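Local coordinates for protein putative antibiotic biosynthesis monooxygenase (Bordetella bronchiseptica, PDB 3GZ7) that is a putative antibiotic biosynthesis monooxygenase of the dimeric alpha-beta barrel type, probably oxidising small organic substrates that have not been identified, at residues N80-V83 / D84-S88. Sequence-based numbering, arbitrary orientation.
With CIT (citric acid), chain C.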
loop_
_atom_site.group_PDB
_atom_site.type_symbol
_atom_site.label_atom_id
_atom_site.label_comp_id
_atom_site.label_asym_id
_atom_site.label_seq_id
_atom_site.Cartn_x
_atom_site.Cartn_y
_atom_site.Cartn_z
ATOM N N ASN A 80 -9.895 9.103 13.652
ATOM C CA ASN A 80 -8.854 10.154 13.734
ATOM C C ASN A 80 -8.629 10.754 12.364
ATOM O O ASN A 80 -8.417 11.959 12.226
ATOM C CB ASN A 80 -7.531 9.607 14.253
ATOM C CG ASN A 80 -7.519 9.389 15.759
ATOM O OD1 ASN A 80 -6.734 8.553 16.270
ATOM N ND2 ASN A 80 -8.354 10.146 16.484
ATOM N N HIS A 81 -8.707 9.910 11.338
ATOM C CA HIS A 81 -8.674 10.398 9.963
ATOM C C HIS A 81 -9.982 10.984 9.423
ATOM O O HIS A 81 -10.030 12.123 8.961
ATOM C CB HIS A 81 -8.201 9.278 9.024
ATOM C CG HIS A 81 -8.186 9.692 7.596
ATOM N ND1 HIS A 81 -8.554 8.847 6.591
ATOM C CD2 HIS A 81 -7.949 10.886 7.022
ATOM C CE1 HIS A 81 -8.504 9.490 5.439
ATOM N NE2 HIS A 81 -8.160 10.737 5.675
HETATM N N MSE A 82 -11.038 10.184 9.441
HETATM C CA MSE A 82 -12.232 10.482 8.648
HETATM C C MSE A 82 -13.147 11.512 9.286
HETATM O O MSE A 82 -13.874 12.210 8.587
HETATM C CB MSE A 82 -12.987 9.188 8.358
HETATM C CG MSE A 82 -12.164 8.216 7.419
HETATM SE SE MSE A 82 -12.116 8.843 5.599
HETATM C CE MSE A 82 -13.936 8.489 5.187
ATOM N N VAL A 83 -13.076 11.621 10.610
ATOM C CA VAL A 83 -13.787 12.626 11.368
ATOM C C VAL A 83 -12.830 13.755 11.722
ATOM O O VAL A 83 -12.973 14.884 11.219
ATOM C CB VAL A 83 -14.495 11.978 12.646
ATOM C CG1 VAL A 83 -15.134 13.013 13.594
ATOM C CG2 VAL A 83 -15.546 10.945 12.229
ATOM N N ASP A 84 -11.821 13.457 12.553
ATOM C CA ASP A 84 -10.957 14.524 13.126
ATOM C C ASP A 84 -10.130 15.286 12.064
ATOM O O ASP A 84 -10.203 16.525 11.988
ATOM C CB ASP A 84 -10.066 13.995 14.301
ATOM C CG ASP A 84 -10.884 13.305 15.382
ATOM O OD1 ASP A 84 -12.012 13.770 15.606
ATOM O OD2 ASP A 84 -10.450 12.275 15.971
ATOM N N PHE A 85 -9.346 14.571 11.270
ATOM C CA PHE A 85 -8.494 15.239 10.292
ATOM C C PHE A 85 -9.352 15.912 9.222
ATOM O O PHE A 85 -9.140 17.073 8.864
ATOM C CB PHE A 85 -7.459 14.297 9.647
ATOM C CG PHE A 85 -6.646 14.955 8.549
ATOM C CD1 PHE A 85 -5.619 15.820 8.858
ATOM C CD2 PHE A 85 -6.951 14.740 7.221
ATOM C CE1 PHE A 85 -4.893 16.441 7.844
ATOM C CE2 PHE A 85 -6.257 15.373 6.212
ATOM C CZ PHE A 85 -5.231 16.210 6.519
ATOM N N ARG A 86 -10.362 15.193 8.754
ATOM C CA ARG A 86 -11.242 15.714 7.716
ATOM C C ARG A 86 -12.043 16.966 8.095
ATOM O O ARG A 86 -12.426 17.734 7.224
ATOM C CB ARG A 86 -12.167 14.598 7.245
ATOM C CG ARG A 86 -11.523 13.612 6.318
ATOM C CD ARG A 86 -11.423 14.116 4.877
ATOM N NE ARG A 86 -10.725 13.112 4.074
ATOM C CZ ARG A 86 -11.291 12.068 3.486
ATOM N NH1 ARG A 86 -12.614 11.841 3.584
ATOM N NH2 ARG A 86 -10.519 11.222 2.811
ATOM N N GLN A 87 -12.322 17.158 9.381
ATOM C CA GLN A 87 -13.038 18.362 9.848
ATOM C C GLN A 87 -12.081 19.518 10.250
ATOM O O GLN A 87 -12.538 20.560 10.663
ATOM C CB GLN A 87 -13.956 18.006 11.031
ATOM C CG GLN A 87 -15.184 17.164 10.656
ATOM C CD GLN A 87 -16.207 17.133 11.753
ATOM O OE1 GLN A 87 -16.539 16.079 12.303
ATOM N NE2 GLN A 87 -16.699 18.311 12.107
ATOM N N SER A 88 -10.759 19.340 10.132
ATOM C CA SER A 88 -9.817 20.333 10.643
ATOM C C SER A 88 -9.439 21.272 9.528
ATOM O O SER A 88 -9.506 20.914 8.347
ATOM C CB SER A 88 -8.551 19.672 11.163
ATOM O OG SER A 88 -7.776 19.157 10.081
HETATM C C1 CIT C . -6.876 12.765 3.189
HETATM O O1 CIT C . -7.826 12.480 3.977
HETATM O O2 CIT C . -5.726 12.239 3.298
HETATM C C2 CIT C . -7.139 13.735 2.079
HETATM C C3 CIT C . -7.487 13.050 0.756
HETATM O O7 CIT C . -8.738 12.377 0.965
HETATM C C4 CIT C . -6.455 12.027 0.314
HETATM C C5 CIT C . -5.007 12.511 0.256
HETATM O O3 CIT C . -4.253 12.693 1.278
HETATM O O4 CIT C . -4.540 12.682 -0.891
HETATM C C6 CIT C . -7.736 14.075 -0.331
HETATM O O5 CIT C . -8.799 14.011 -0.974
HETATM O O6 CIT C . -6.897 14.976 -0.596
HETATM O O HOH W 1 -14.475 12.605 5.870
#
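His81 and Arg86 converge on one carboxylate oxygen of a bound citrate and illustrate how a wide turn near the end of a short helix can present two polar side chains, five residues apart in the chain, to the same anion. His81 NE2 donates almost straight to citrate O1 in a very short bond of 2.5 Å (176°). Arg86 reaches the same oxygen with both NE, at 3.0 Å, and NH2, while a weak bond links NH2 to the citrate hydroxyl O7. Imidazole and guanidinium planes stand about 80° apart. His81 swings CG opposite its own backbone N (chi1 178°), which carries the ring out to the ligand. Citrate, probably from the crystallisation liquor, may mark a pocket suited to anions; Trp94 and Arg95 also hydrogen-bond to it.

Backbone bonds of the wide turn accompany this placement of His81 and Arg86. Phe85 N to Asn80 O (2.9 Å) and Arg86 N to His81 O (3.1 Å) both span five residues, the signature of a wider pi-type turn, whereas Gln87 N returns to Val83 O.

Among side-chain polar contacts, Asn80 ND2 donates to Asp84 OD2 at 3.0 Å, with the acceptor in the amide plane; Asp84 also forms a long, weak ion pair with Arg52. A water links Met82 O to Arg86 NH1, tying the guanidinium back to the helix.

Van der Waals contacts complete the account. The selenium of selenomethionine Met82 lies over one guanidinium face of Arg86, with SE 3.6 Å from NH1, and Phe85 CD2 meets the His81 ring edge.

In the fold, helix 78-85 follows strand 68-75: His81 stacks on Trp75 and hydrogen-bonds His110 of strand 107-113, Phe85 stacks on Phe48 of helix 34-49, and Ser88, bonded through OG to Phe85 O, sits at the N-cap of helix 89-98 with a weak bond to Phe91 N.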